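Local coordinates for protein structure-specific endonuclease subunit SLX1 (Candida glabrata, PDB 4XLG) that probably acts as the catalytic subunit of the SLX1-SLX4 structure-specific endonuclease, nicking branched DNA near its junctions during repair and recombination, at residues Cys13-Ser18 with His80-Gly85; Gly28-Pro31 with Arg35-Arg38; Leu76-Ala81 with Glu121-Met126; Ser162-Ala167 with Met187-Asn192; Ile272-Pro277 with Leu286-Val291. The protein carries 1 engineered substitution. One frame throughout, in Å; residues are numbered along the deposited sequence. Where two conformers were deposited one is given.

Overall arrangement
Contacts 1, 2 and 3 belong together around the GIY-YIG nuclease domain. Contacts 1 and 3 share His80 and Ala81 on helix 72-84. Contact 2, its centre about 13 Å from that of contact 1, is joined to it by a probable hydrogen bond between Tyr14 OH and Arg36 NH2 (2.9 Å), and to contact 3 by another from Ser29 OG to OE1 of the engineered Gln79 (2.7 Å). Contacts 1 and 2 lie on one mixed sheet, whose far edge strand 160-168 contact 4 sets on helix 176-213; there Met187 SD meets Leu37 CD2 at 3.3 Å. Contact 5, in the zinc-binding C-terminal part, meets contact 3: Tyr125 against Ile273 and Gln275, and Met126 O against Cys289 CB.

Contact 1: residues Cys13-Ser18 with His80-Gly85; sequences CYLLQS and HAWQHG
Trp82 of helix 72-84 reaches strand 12-18 with the far end of its six-membered ring. The apolar part of the contact centres on Leu15, whose CB lies 3.6 Å from Trp82 CH2 and nearly as close to CZ2, approaching the ring obliquely. Cys13 adds a looser touch, its CB 4.1 Å from Trp82 CZ3. Swung away from its own backbone nitrogen (chi1 -173°), the indole bridges the axes of segments 13-18 and 80-84, 10.3 Å apart.

The polar atoms met by the ring are backbone carbonyls. Cys13 O sits at the ring edge, near its plane, 3.6 Å from Trp82 CZ3, where the ring's slightly positive rim would suit it; Tyr14 O follows at 4.1 Å. Trp82 NE1 turns to another partner, donating to Lys110 O, which helps fix the rotation of the indole. Met113, Ile114 and Leu117 of helix 107-118 and Ile27 pack round the same side chain.

These two short segments run at 33° to each other, and all touching residues are buried. The arrangement is a helix laid against an interior strand of the sheet through one large aromatic, part of the hydrophobic core of the GIY-YIG nuclease fold.

Contact 2: residues Gly28-Pro31 with Arg35-Arg38; sequences GSTP and RRLR
Arg36 of helix 33-41 folds back onto Ser29 and Thr30 at the end of strand 25-30, within the strand-to-helix connection of the GIY-YIG domain. The tight part is the guanidinium group. Its NH2 donates to Ser29 O at 2.8 Å, with a bent N-H...O angle of 141°; the donor stands above the carbonyl plane, and the oxygen in turn is tilted from the guanidinium plane. Thr30 lies over one face of that group, its CB 3.7 Å from Arg36 CZ and its OG1 3.5 Å from NH1. Bends at chi2 and chi3 (58° and 61°) bring the guanidinium across Thr30, the two side chains lying alongside and running opposite ways.

Neighbours hold both ends. Arg36 NH2 is also hydrogen-bonded to Tyr14 OH on the adjacent strand, while Thr30 OG1 accepts from Asn32 N in the turn between the segments. Ser29 turns its side chain off from the arginine at CB, and its OG is hydrogen-bonded to OE1 of Gln79, an engineered residue (Glu in the natural protein).

The other side is hydrated: Arg36 is partly exposed, and here a water lies in the guanidinium plane at its edge. It closes a small ring through NH2, CZ and NH1, with Ser29 O bonded to both the arginine and the water. Arg36 NH1 donates to this water over 2.6 Å, and the water donates to Ser29 O at 3.0 Å.

Contact 3: residues Leu76-Ala81 with Glu121-Met126; sequences LQFQHA and EYFRYM. Engineered in segment 76-81: Gln79 (natural residue Glu).
A helix of the GIY-YIG domain, 72-84, meets the short helix 121-124 through Gln77 and Phe78 on one side and Tyr122 and Phe123 on the other. The centre is an edge-to-face, or T-shaped, aromatic pair: Phe78 turns its edge to the face of Phe123, the ring centroids lying 5.1 Å apart and the planes at 83°. Phe78 CD2 stands over the middle of the Phe123 ring, 3.8 Å from CD1. On the opposite face of that ring Tyr122 CD2 is likewise centred, so Phe123 is held between two aromatic neighbours.

The rim of Phe123 works as well. Its CZ reaches the helix backbone, 3.6 Å from Phe78 CA, and its CE1 lies 3.7 Å from Phe78 CB. This depth of insertion is helped by chi1 of -64°, which places the ring beside the Phe123 backbone nitrogen and pointing at the helix.

Beside the aromatic pair, Tyr122 OH donates to Gln77 OE1 at 2.6 Å. The hydroxyl lies in the carbonyl plane, on a lone pair of the amide oxygen, and the amide and phenol planes stand 79° apart. Phe69 makes a second edge-to-face contact with Phe78, and Tyr90 meets Phe123, widening the cluster; another protein chain packs against Gln77 and Tyr122.

The chemistry is thus divided: quadrupole-favoured ring contacts and van der Waals packing join the buried Phe78, Phe123 and Tyr122, and the short bond satisfies the Tyr122 phenol and helps fix the orientation of the Gln77 amide.

Contact 4: residues Ser162-Ala167 with Met187-Asn192; sequences SLSQDA and MELVQN
Leu189 of the long helix 176-213 sets its two methyl groups against a backbone turn in strand 160-168. Leu189 CD2 lies 3.5 Å from Gln165 O and 3.7 Å from Asp166 O, and its CD1 rests 3.9 Å from Ala167 CA. Ser164 borders the same side chain, its OG 4.1 Å from Leu189 CB. In the leucine, chi1 of -62° aims the side chain at the turn, and chi2 of 176° sets the two methyls on it.

A water forms the polar link. It donates to Leu189 O at 2.7 Å and lies 2.6 Å from Ser164 OG, tying the serine to a helix carbonyl.

Further out, a type II beta turn from Ser164 to Ala167 shapes the surface that receives the leucine. It is closed by Ala167 N donating to Ser164 O at 3.1 Å, and Asp166 takes the positive phi (62°) of its third position. Ser164 OG is also hydrogen-bonded to His131 NE2 on the neighbouring strand 129-132, and Phe133 packs on both Ser164 and Leu189.

Methyls meeting the Gln165 and Asp166 carbonyl oxygens give only van der Waals contact, which implies that the directional hold of this surface contact comes from the bridging water, with Ser164 OG anchored by His131.

Contact 5: residues Ile272-Pro277 with Leu286-Val291; sequences IIPQSP and LKWCDV
Trp288 holds CG opposite its backbone N (chi1 -174°), which lays one indole face against Pro274; chi1 of -55° in Ile273 sets CG1 beside the backbone N and leaves CG2, the branch opposite N, facing the same ring. Pro274 lies over one face: its CD makes a CH-pi contact 3.5 Å from the centroid of the five-membered ring, 12° off the normal, and CG sits above the middle of the indole. Ile273 CG2 approaches CD1 of Trp288 obliquely at 3.5 Å, and Pro277 CG comes to 4.2 Å from Trp288 CE3. Trp288 NE1 is hydrogen-bonded to the backbone of another protein chain.

These segments belong to the RING-like C-terminal zinc-binding region: 272-277 leads toward Cys279 and Cys282, which bind a zinc ion with Cys242 and Cys247, and 286-291 begins helix 288-299. The nearest side-chain atom of Leu286 is about 6 Å from a zinc ion.

Leu286 N donates to Pro277 O at 2.9 Å. Ser276 CA adds a CA-H...O contact to Leu286 O at 3.6 Å. One water accepts from both Ser276 N and Trp288 N in the first turn of the helix; another accepts from Ser276 OG and donates to Leu286 O at 3.0 Å.

Contact 1: residues Cys13-Ser18 with His80-Gly85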
# COMPACT_ATOMS: atom_id res chain seq x y z
N CYS B 13 2.22 -3.40 7.56
CA CYS B 13 1.52 -4.28 8.51
C CYS B 13 2.41 -5.49 8.74
O CYS B 13 2.70 -6.22 7.80
CB CYS B 13 0.19 -4.79 7.95
SG CYS B 13 -1.10 -3.57 7.82
N TYR B 14 2.78 -5.73 10.00
CA TYR B 14 3.80 -6.73 10.34
C TYR B 14 3.22 -7.87 11.12
O TYR B 14 2.20 -7.75 11.81
CB TYR B 14 4.96 -6.10 11.14
CG TYR B 14 4.49 -5.35 12.42
CD1 TYR B 14 4.34 -6.02 13.65
CD2 TYR B 14 4.17 -3.96 12.36
CE1 TYR B 14 3.92 -5.33 14.80
CE2 TYR B 14 3.78 -3.25 13.52
CZ TYR B 14 3.66 -3.99 14.74
OH TYR B 14 3.24 -3.32 15.85
N LEU B 15 3.91 -9.01 10.97
CA LEU B 15 3.59 -10.19 11.78
C LEU B 15 4.81 -10.51 12.66
O LEU B 15 5.94 -10.63 12.15
CB LEU B 15 3.28 -11.38 10.85
CG LEU B 15 3.07 -12.73 11.56
CD1 LEU B 15 1.83 -12.69 12.49
CD2 LEU B 15 2.99 -13.88 10.52
N LEU B 16 4.57 -10.60 13.97
CA LEU B 16 5.62 -10.98 14.93
C LEU B 16 5.35 -12.40 15.35
O LEU B 16 4.21 -12.81 15.46
CB LEU B 16 5.61 -10.10 16.19
CG LEU B 16 5.59 -8.58 15.99
CD1 LEU B 16 5.60 -7.92 17.45
CD2 LEU B 16 6.82 -8.16 15.10
N GLN B 17 6.43 -13.13 15.60
CA GLN B 17 6.35 -14.45 16.19
C GLN B 17 7.29 -14.45 17.38
O GLN B 17 8.46 -14.14 17.23
CB GLN B 17 6.76 -15.51 15.18
CG GLN B 17 6.66 -16.97 15.79
CD GLN B 17 7.04 -18.05 14.75
OE1 GLN B 17 7.56 -17.74 13.66
NE2 GLN B 17 6.78 -19.29 15.09
N SER B 18 6.80 -14.80 18.56
CA SER B 18 7.69 -14.83 19.73
C SER B 18 8.86 -15.79 19.50
O SER B 18 8.69 -16.94 18.98
CB SER B 18 6.88 -15.24 20.98
OG SER B 18 7.78 -15.47 22.08
N HIS B 80 -6.64 -4.74 10.37
CA HIS B 80 -7.83 -5.22 11.07
C HIS B 80 -8.43 -6.43 10.37
O HIS B 80 -8.93 -7.33 11.03
CB HIS B 80 -8.85 -4.06 11.18
CG HIS B 80 -8.35 -2.95 12.07
ND1 HIS B 80 -8.79 -1.65 11.96
CD2 HIS B 80 -7.42 -2.96 13.05
CE1 HIS B 80 -8.16 -0.90 12.85
NE2 HIS B 80 -7.32 -1.67 13.53
N ALA B 81 -8.38 -6.45 9.04
CA ALA B 81 -8.93 -7.60 8.30
C ALA B 81 -8.08 -8.87 8.61
O ALA B 81 -8.61 -9.98 8.80
CB ALA B 81 -8.92 -7.29 6.81
N TRP B 82 -6.77 -8.66 8.63
CA TRP B 82 -5.81 -9.73 8.87
C TRP B 82 -6.06 -10.31 10.29
O TRP B 82 -6.14 -11.54 10.48
CB TRP B 82 -4.39 -9.17 8.69
CG TRP B 82 -3.28 -10.22 8.74
CD1 TRP B 82 -3.42 -11.59 8.81
CD2 TRP B 82 -1.90 -9.94 8.62
NE1 TRP B 82 -2.14 -12.17 8.76
CE2 TRP B 82 -1.21 -11.18 8.64
CE3 TRP B 82 -1.16 -8.75 8.51
CZ2 TRP B 82 0.18 -11.26 8.60
CZ3 TRP B 82 0.23 -8.82 8.43
CH2 TRP B 82 0.88 -10.08 8.47
N GLN B 83 -6.21 -9.44 11.28
CA GLN B 83 -6.54 -9.89 12.64
C GLN B 83 -7.90 -10.53 12.77
O GLN B 83 -8.07 -11.43 13.59
CB GLN B 83 -6.48 -8.72 13.63
CG GLN B 83 -5.04 -8.17 13.75
CD GLN B 83 -4.97 -6.89 14.59
OE1 GLN B 83 -5.72 -5.93 14.37
NE2 GLN B 83 -4.10 -6.91 15.61
N HIS B 84 -8.89 -10.10 12.00
CA HIS B 84 -10.24 -10.62 12.19
C HIS B 84 -10.31 -12.00 11.56
O HIS B 84 -11.03 -12.87 12.05
CB HIS B 84 -11.31 -9.71 11.59
N GLY B 85 -9.54 -12.20 10.49
CA GLY B 85 -9.36 -13.52 9.91
C GLY B 85 -10.37 -13.81 8.84
O GLY B 85 -11.21 -12.97 8.56

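Contact 2: residues Gly28-Pro31 with Arg35-Arg38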
# COMPACT_ATOMS: atom_id res chain seq x y z
N GLY B 28 0.48 -5.92 13.76
CA GLY B 28 0.20 -4.49 13.95
C GLY B 28 0.58 -3.73 12.69
O GLY B 28 0.88 -4.34 11.67
N SER B 29 0.53 -2.39 12.75
CA SER B 29 0.91 -1.61 11.58
C SER B 29 1.71 -0.43 12.07
O SER B 29 1.52 0.03 13.21
CB SER B 29 -0.32 -1.13 10.77
OG SER B 29 -1.22 -0.36 11.56
N THR B 30 2.60 0.06 11.21
CA THR B 30 3.51 1.13 11.66
C THR B 30 4.17 1.87 10.48
O THR B 30 4.46 1.26 9.47
CB THR B 30 4.69 0.53 12.56
OG1 THR B 30 5.51 1.60 13.06
CG2 THR B 30 5.54 -0.51 11.80
N PRO B 31 4.53 3.13 10.71
CA PRO B 31 5.38 3.83 9.72
C PRO B 31 6.88 3.60 9.98
O PRO B 31 7.69 4.06 9.18
CB PRO B 31 5.02 5.32 9.95
CG PRO B 31 4.77 5.39 11.44
CD PRO B 31 4.00 4.04 11.76
N ARG B 35 11.65 1.16 15.15
CA ARG B 35 11.25 1.76 16.41
C ARG B 35 10.12 0.90 17.06
O ARG B 35 10.13 0.64 18.29
CB ARG B 35 10.75 3.17 16.15
CG ARG B 35 10.36 3.89 17.43
CD ARG B 35 10.14 5.39 17.10
NE ARG B 35 9.96 6.01 18.41
CZ ARG B 35 8.77 6.07 18.99
NH1 ARG B 35 8.65 6.61 20.21
NH2 ARG B 35 7.70 5.63 18.32
N ARG B 36 9.21 0.46 16.21
CA ARG B 36 8.06 -0.34 16.74
C ARG B 36 8.53 -1.64 17.34
O ARG B 36 8.07 -2.06 18.41
CB ARG B 36 7.06 -0.62 15.64
CG ARG B 36 5.84 -1.52 16.09
CD ARG B 36 5.06 -0.89 17.25
NE ARG B 36 4.51 0.41 16.84
CZ ARG B 36 3.47 0.54 16.04
NH1 ARG B 36 3.10 1.78 15.66
NH2 ARG B 36 2.73 -0.51 15.67
N LEU B 37 9.43 -2.33 16.64
CA LEU B 37 9.93 -3.58 17.21
C LEU B 37 10.69 -3.33 18.52
O LEU B 37 10.54 -4.11 19.46
CB LEU B 37 10.80 -4.29 16.14
CG LEU B 37 11.29 -5.70 16.50
CD1 LEU B 37 10.11 -6.64 16.86
CD2 LEU B 37 12.07 -6.19 15.23
N ARG B 38 11.47 -2.24 18.64
CA ARG B 38 12.06 -1.94 19.96
C ARG B 38 11.02 -1.73 21.05
O ARG B 38 11.27 -2.09 22.21
CB ARG B 38 12.95 -0.64 19.97
CG ARG B 38 14.21 -0.68 19.15
CD ARG B 38 15.18 0.51 19.60
NE ARG B 38 14.53 1.83 19.47
CZ ARG B 38 14.51 2.49 18.32
NH1 ARG B 38 15.12 1.95 17.26
NH2 ARG B 38 13.91 3.66 18.22
O HOH W 1 0.99 2.71 14.36

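Contact 3: residues Leu76-Ala81 with Glu121-Met126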
# COMPACT_ATOMS: atom_id res chain seq x y z
N LEU B 76 -4.33 0.24 8.15
CA LEU B 76 -5.17 -0.21 9.29
C LEU B 76 -6.31 -1.11 8.81
O LEU B 76 -6.71 -2.06 9.48
CB LEU B 76 -5.79 1.02 10.01
CG LEU B 76 -4.75 1.82 10.81
CD1 LEU B 76 -5.30 3.20 11.27
CD2 LEU B 76 -4.27 0.97 11.99
N GLN B 77 -6.88 -0.78 7.66
CA GLN B 77 -7.90 -1.67 7.09
C GLN B 77 -7.35 -3.08 6.88
O GLN B 77 -8.04 -4.06 7.20
CB GLN B 77 -8.44 -1.14 5.76
CG GLN B 77 -9.23 0.13 5.93
CD GLN B 77 -9.56 0.74 4.59
OE1 GLN B 77 -8.68 1.11 3.82
NE2 GLN B 77 -10.84 0.80 4.27
N PHE B 78 -6.14 -3.16 6.32
CA PHE B 78 -5.49 -4.47 6.11
C PHE B 78 -5.21 -5.13 7.44
O PHE B 78 -5.52 -6.31 7.66
CB PHE B 78 -4.17 -4.26 5.34
CG PHE B 78 -3.58 -5.52 4.84
CD1 PHE B 78 -2.73 -6.27 5.65
CD2 PHE B 78 -3.78 -5.92 3.53
CE1 PHE B 78 -2.12 -7.43 5.16
CE2 PHE B 78 -3.19 -7.08 3.04
CZ PHE B 78 -2.35 -7.84 3.86
N GLN B 79 -4.64 -4.36 8.35
CA GLN B 79 -4.33 -4.93 9.68
C GLN B 79 -5.56 -5.51 10.37
O GLN B 79 -5.54 -6.62 10.90
CB GLN B 79 -3.73 -3.84 10.58
CG GLN B 79 -3.35 -4.41 12.01
CD GLN B 79 -3.29 -3.32 12.99
OE1 GLN B 79 -2.75 -2.27 12.72
NE2 GLN B 79 -3.92 -3.51 14.14
N HIS B 80 -6.64 -4.74 10.37
CA HIS B 80 -7.83 -5.22 11.07
C HIS B 80 -8.43 -6.43 10.37
O HIS B 80 -8.93 -7.33 11.03
CB HIS B 80 -8.85 -4.06 11.18
CG HIS B 80 -8.35 -2.95 12.07
ND1 HIS B 80 -8.79 -1.65 11.96
CD2 HIS B 80 -7.42 -2.96 13.05
CE1 HIS B 80 -8.16 -0.90 12.85
NE2 HIS B 80 -7.32 -1.67 13.53
N ALA B 81 -8.38 -6.45 9.04
CA ALA B 81 -8.93 -7.60 8.30
C ALA B 81 -8.08 -8.87 8.61
O ALA B 81 -8.61 -9.98 8.80
CB ALA B 81 -8.92 -7.29 6.81
N GLU B 121 -10.18 -7.38 -4.18
CA GLU B 121 -10.30 -6.28 -5.13
C GLU B 121 -9.74 -4.96 -4.60
O GLU B 121 -9.01 -4.21 -5.28
CB GLU B 121 -11.81 -6.11 -5.54
CG GLU B 121 -12.77 -6.03 -4.29
CD GLU B 121 -14.25 -6.23 -4.61
OE1 GLU B 121 -14.62 -6.47 -5.80
OE2 GLU B 121 -15.07 -6.15 -3.66
N TYR B 122 -10.05 -4.68 -3.34
CA TYR B 122 -9.65 -3.41 -2.73
C TYR B 122 -8.14 -3.27 -2.57
O TYR B 122 -7.53 -2.25 -2.94
CB TYR B 122 -10.34 -3.30 -1.36
CG TYR B 122 -9.97 -2.01 -0.65
CD1 TYR B 122 -10.44 -0.77 -1.14
CD2 TYR B 122 -9.19 -2.04 0.49
CE1 TYR B 122 -10.12 0.43 -0.51
CE2 TYR B 122 -8.85 -0.84 1.15
CZ TYR B 122 -9.33 0.39 0.64
OH TYR B 122 -9.00 1.55 1.28
N PHE B 123 -7.50 -4.29 -2.01
CA PHE B 123 -6.06 -4.17 -1.80
C PHE B 123 -5.24 -4.40 -3.08
O PHE B 123 -4.10 -3.98 -3.16
CB PHE B 123 -5.61 -5.13 -0.70
CG PHE B 123 -6.22 -4.80 0.63
CD1 PHE B 123 -5.82 -3.64 1.33
CD2 PHE B 123 -7.21 -5.65 1.19
CE1 PHE B 123 -6.42 -3.32 2.56
CE2 PHE B 123 -7.81 -5.33 2.42
CZ PHE B 123 -7.42 -4.17 3.10
N ARG B 124 -5.83 -5.08 -4.07
CA ARG B 124 -5.15 -5.28 -5.36
C ARG B 124 -4.71 -3.98 -6.01
O ARG B 124 -3.68 -3.94 -6.64
CB ARG B 124 -6.05 -6.02 -6.36
CG ARG B 124 -5.80 -7.50 -6.32
CD ARG B 124 -6.74 -8.21 -7.38
NE ARG B 124 -6.65 -9.67 -7.31
N TYR B 125 -5.50 -2.92 -5.85
CA TYR B 125 -5.12 -1.63 -6.44
C TYR B 125 -3.80 -1.07 -5.90
O TYR B 125 -3.19 -0.19 -6.50
CB TYR B 125 -6.23 -0.61 -6.19
CG TYR B 125 -7.45 -0.80 -7.00
CD1 TYR B 125 -7.46 -0.44 -8.34
CD2 TYR B 125 -8.64 -1.31 -6.44
CE1 TYR B 125 -8.62 -0.54 -9.10
CE2 TYR B 125 -9.79 -1.46 -7.19
CZ TYR B 125 -9.76 -1.11 -8.52
OH TYR B 125 -10.87 -1.17 -9.29
N MET B 126 -3.38 -1.56 -4.75
CA MET B 126 -2.22 -0.96 -4.08
C MET B 126 -0.89 -1.57 -4.49
O MET B 126 0.16 -0.98 -4.14
CB MET B 126 -2.40 -1.07 -2.55
CG MET B 126 -3.73 -0.44 -2.08
SD MET B 126 -3.98 -0.91 -0.34
CE MET B 126 -5.69 -0.41 -0.13

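Contact 4: residues Ser162-Ala167 with Met187-Asn192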
# COMPACT_ATOMS: atom_id res chain seq x y z
N SER B 162 9.28 -10.52 -1.49
CA SER B 162 10.73 -10.44 -1.37
C SER B 162 11.17 -11.15 -0.09
O SER B 162 10.36 -11.40 0.80
CB SER B 162 11.22 -8.98 -1.41
OG SER B 162 10.52 -8.18 -0.46
N LEU B 163 12.46 -11.45 -0.05
CA LEU B 163 13.05 -12.20 1.08
C LEU B 163 14.38 -11.55 1.41
O LEU B 163 15.20 -11.29 0.50
CB LEU B 163 13.26 -13.69 0.71
CG LEU B 163 14.01 -14.52 1.77
CD1 LEU B 163 13.14 -14.77 2.99
CD2 LEU B 163 14.45 -15.90 1.12
N SER B 164 14.59 -11.25 2.69
CA SER B 164 15.83 -10.59 3.09
C SER B 164 17.06 -11.35 2.67
O SER B 164 17.10 -12.56 2.80
CB SER B 164 15.87 -10.42 4.61
OG SER B 164 15.13 -9.31 5.03
N GLN B 165 18.06 -10.63 2.18
CA GLN B 165 19.38 -11.24 2.09
C GLN B 165 19.76 -11.63 3.52
O GLN B 165 19.55 -10.85 4.46
CB GLN B 165 20.37 -10.25 1.49
CG GLN B 165 21.78 -10.79 1.42
CD GLN B 165 22.59 -10.02 0.40
OE1 GLN B 165 22.63 -8.79 0.44
NE2 GLN B 165 23.18 -10.73 -0.56
N ASP B 166 20.31 -12.82 3.70
CA ASP B 166 20.68 -13.31 5.05
C ASP B 166 19.48 -13.45 5.99
O ASP B 166 19.62 -13.34 7.21
CB ASP B 166 21.72 -12.38 5.70
CG ASP B 166 22.97 -12.22 4.87
OD1 ASP B 166 23.43 -13.21 4.24
OD2 ASP B 166 23.47 -11.08 4.85
N ALA B 167 18.29 -13.69 5.44
CA ALA B 167 17.10 -14.03 6.24
C ALA B 167 17.43 -15.16 7.21
O ALA B 167 18.21 -16.10 6.88
CB ALA B 167 15.93 -14.47 5.33
N MET B 187 16.64 -7.72 14.09
CA MET B 187 16.59 -6.22 14.12
C MET B 187 17.40 -5.66 12.95
O MET B 187 16.98 -4.67 12.34
CB MET B 187 17.21 -5.65 15.43
CG MET B 187 16.24 -5.78 16.61
SD MET B 187 14.77 -4.65 16.41
CE MET B 187 15.48 -3.04 16.36
N GLU B 188 18.54 -6.26 12.69
CA GLU B 188 19.44 -5.74 11.64
C GLU B 188 18.70 -5.91 10.28
O GLU B 188 18.77 -5.03 9.41
CB GLU B 188 20.81 -6.46 11.62
CG GLU B 188 21.70 -5.70 10.70
CD GLU B 188 21.93 -4.27 11.26
OE1 GLU B 188 21.76 -3.25 10.54
OE2 GLU B 188 22.22 -4.21 12.48
N LEU B 189 18.02 -7.05 10.08
CA LEU B 189 17.28 -7.26 8.82
C LEU B 189 16.16 -6.23 8.63
O LEU B 189 15.90 -5.76 7.50
CB LEU B 189 16.65 -8.68 8.76
CG LEU B 189 17.71 -9.78 8.82
CD1 LEU B 189 16.94 -11.18 8.86
CD2 LEU B 189 18.63 -9.78 7.64
N VAL B 190 15.45 -5.93 9.72
CA VAL B 190 14.32 -4.99 9.67
C VAL B 190 14.92 -3.58 9.38
O VAL B 190 14.38 -2.83 8.53
CB VAL B 190 13.50 -4.98 10.98
CG1 VAL B 190 12.43 -3.82 10.97
CG2 VAL B 190 12.77 -6.35 11.19
N GLN B 191 15.99 -3.25 10.08
CA GLN B 191 16.68 -1.94 9.82
C GLN B 191 17.09 -1.84 8.38
O GLN B 191 16.88 -0.79 7.71
CB GLN B 191 17.91 -1.81 10.75
CG GLN B 191 18.64 -0.45 10.58
CD GLN B 191 17.81 0.68 11.23
OE1 GLN B 191 17.16 1.50 10.52
NE2 GLN B 191 17.89 0.76 12.53
N ASN B 192 17.71 -2.90 7.86
CA ASN B 192 18.20 -2.82 6.48
C ASN B 192 17.11 -2.55 5.48
O ASN B 192 17.26 -1.65 4.62
CB ASN B 192 18.95 -4.11 6.10
CG ASN B 192 20.29 -4.22 6.80
OD1 ASN B 192 20.77 -3.24 7.41
ND2 ASN B 192 20.89 -5.42 6.77
O HOH W 2 16.54 -7.13 5.25

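Contact 5: residues Ile272-Pro277 with Leu286-Val291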
# COMPACT_ATOMS: atom_id res chain seq x y z
N ILE B 272 -12.18 3.08 -11.82
CA ILE B 272 -11.74 4.47 -11.58
C ILE B 272 -10.20 4.59 -11.49
O ILE B 272 -9.62 5.59 -11.91
CB ILE B 272 -12.35 5.01 -10.24
CG1 ILE B 272 -13.87 5.09 -10.30
CG2 ILE B 272 -11.82 6.37 -9.91
CD1 ILE B 272 -14.48 5.48 -8.96
N ILE B 273 -9.57 3.60 -10.87
CA ILE B 273 -8.13 3.65 -10.58
C ILE B 273 -7.39 2.74 -11.58
O ILE B 273 -7.79 1.61 -11.77
CB ILE B 273 -7.83 3.20 -9.15
CG1 ILE B 273 -8.63 4.02 -8.14
CG2 ILE B 273 -6.32 3.28 -8.85
CD1 ILE B 273 -8.43 3.46 -6.68
N PRO B 274 -6.34 3.24 -12.25
CA PRO B 274 -5.60 2.38 -13.18
C PRO B 274 -5.01 1.17 -12.45
O PRO B 274 -4.63 1.27 -11.29
CB PRO B 274 -4.48 3.30 -13.69
CG PRO B 274 -5.04 4.72 -13.49
CD PRO B 274 -5.75 4.59 -12.16
N GLN B 275 -4.96 0.04 -13.14
CA GLN B 275 -4.32 -1.15 -12.58
C GLN B 275 -3.22 -1.59 -13.52
O GLN B 275 -3.47 -1.83 -14.70
CB GLN B 275 -5.33 -2.29 -12.37
CG GLN B 275 -4.73 -3.51 -11.69
CD GLN B 275 -4.39 -3.26 -10.21
OE1 GLN B 275 -5.29 -3.15 -9.38
NE2 GLN B 275 -3.10 -3.23 -9.87
N SER B 276 -2.00 -1.67 -13.00
CA SER B 276 -0.81 -2.06 -13.79
C SER B 276 -0.71 -1.44 -15.19
O SER B 276 -0.62 -2.15 -16.19
CB SER B 276 -0.74 -3.58 -13.91
OG SER B 276 -0.80 -4.14 -12.61
N PRO B 277 -0.73 -0.12 -15.26
CA PRO B 277 -0.55 0.50 -16.57
C PRO B 277 0.90 0.33 -17.02
O PRO B 277 1.77 0.17 -16.18
CB PRO B 277 -0.90 1.97 -16.33
CG PRO B 277 -0.52 2.19 -14.87
CD PRO B 277 -0.86 0.88 -14.17
N LEU B 286 4.05 -0.39 -14.53
CA LEU B 286 4.10 0.61 -13.46
C LEU B 286 3.16 0.23 -12.32
O LEU B 286 2.15 -0.46 -12.53
CB LEU B 286 3.72 1.98 -14.01
CG LEU B 286 4.52 2.44 -15.23
CD1 LEU B 286 3.92 3.74 -15.73
CD2 LEU B 286 5.99 2.63 -14.86
N LYS B 287 3.47 0.67 -11.11
CA LYS B 287 2.55 0.51 -9.99
C LYS B 287 1.91 1.85 -9.79
O LYS B 287 2.63 2.82 -9.50
CB LYS B 287 3.31 0.09 -8.73
CG LYS B 287 3.88 -1.29 -8.84
CD LYS B 287 5.08 -1.45 -7.93
CE LYS B 287 4.72 -1.62 -6.51
NZ LYS B 287 5.85 -2.38 -5.84
N TRP B 288 0.60 1.95 -9.96
CA TRP B 288 -0.06 3.25 -9.89
C TRP B 288 0.18 3.92 -8.53
O TRP B 288 0.37 5.13 -8.44
CB TRP B 288 -1.57 3.11 -10.16
CG TRP B 288 -2.29 4.44 -10.24
CD1 TRP B 288 -3.22 4.92 -9.36
CD2 TRP B 288 -2.14 5.44 -11.26
NE1 TRP B 288 -3.68 6.16 -9.77
CE2 TRP B 288 -3.04 6.50 -10.94
CE3 TRP B 288 -1.38 5.52 -12.43
CZ2 TRP B 288 -3.17 7.64 -11.73
CZ3 TRP B 288 -1.49 6.68 -13.23
CH2 TRP B 288 -2.38 7.73 -12.87
N CYS B 289 0.22 3.12 -7.47
CA CYS B 289 0.49 3.68 -6.12
C CYS B 289 1.87 4.39 -6.01
O CYS B 289 2.01 5.45 -5.36
CB CYS B 289 0.40 2.53 -5.07
SG CYS B 289 0.50 3.16 -3.35
N ASP B 290 2.90 3.81 -6.64
CA ASP B 290 4.21 4.44 -6.67
C ASP B 290 4.16 5.73 -7.52
O ASP B 290 4.78 6.72 -7.17
CB ASP B 290 5.28 3.51 -7.23
CG ASP B 290 5.72 2.45 -6.24
OD1 ASP B 290 5.41 2.55 -5.03
OD2 ASP B 290 6.36 1.48 -6.68
N VAL B 291 3.44 5.68 -8.64
CA VAL B 291 3.29 6.88 -9.47
C VAL B 291 2.68 8.02 -8.65
O VAL B 291 3.18 9.17 -8.67
CB VAL B 291 2.40 6.58 -10.72
CG1 VAL B 291 2.15 7.87 -11.52
CG2 VAL B 291 3.11 5.56 -11.61
O HOH W 3 -1.06 -0.40 -10.52
O HOH W 4 1.41 -3.01 -11.22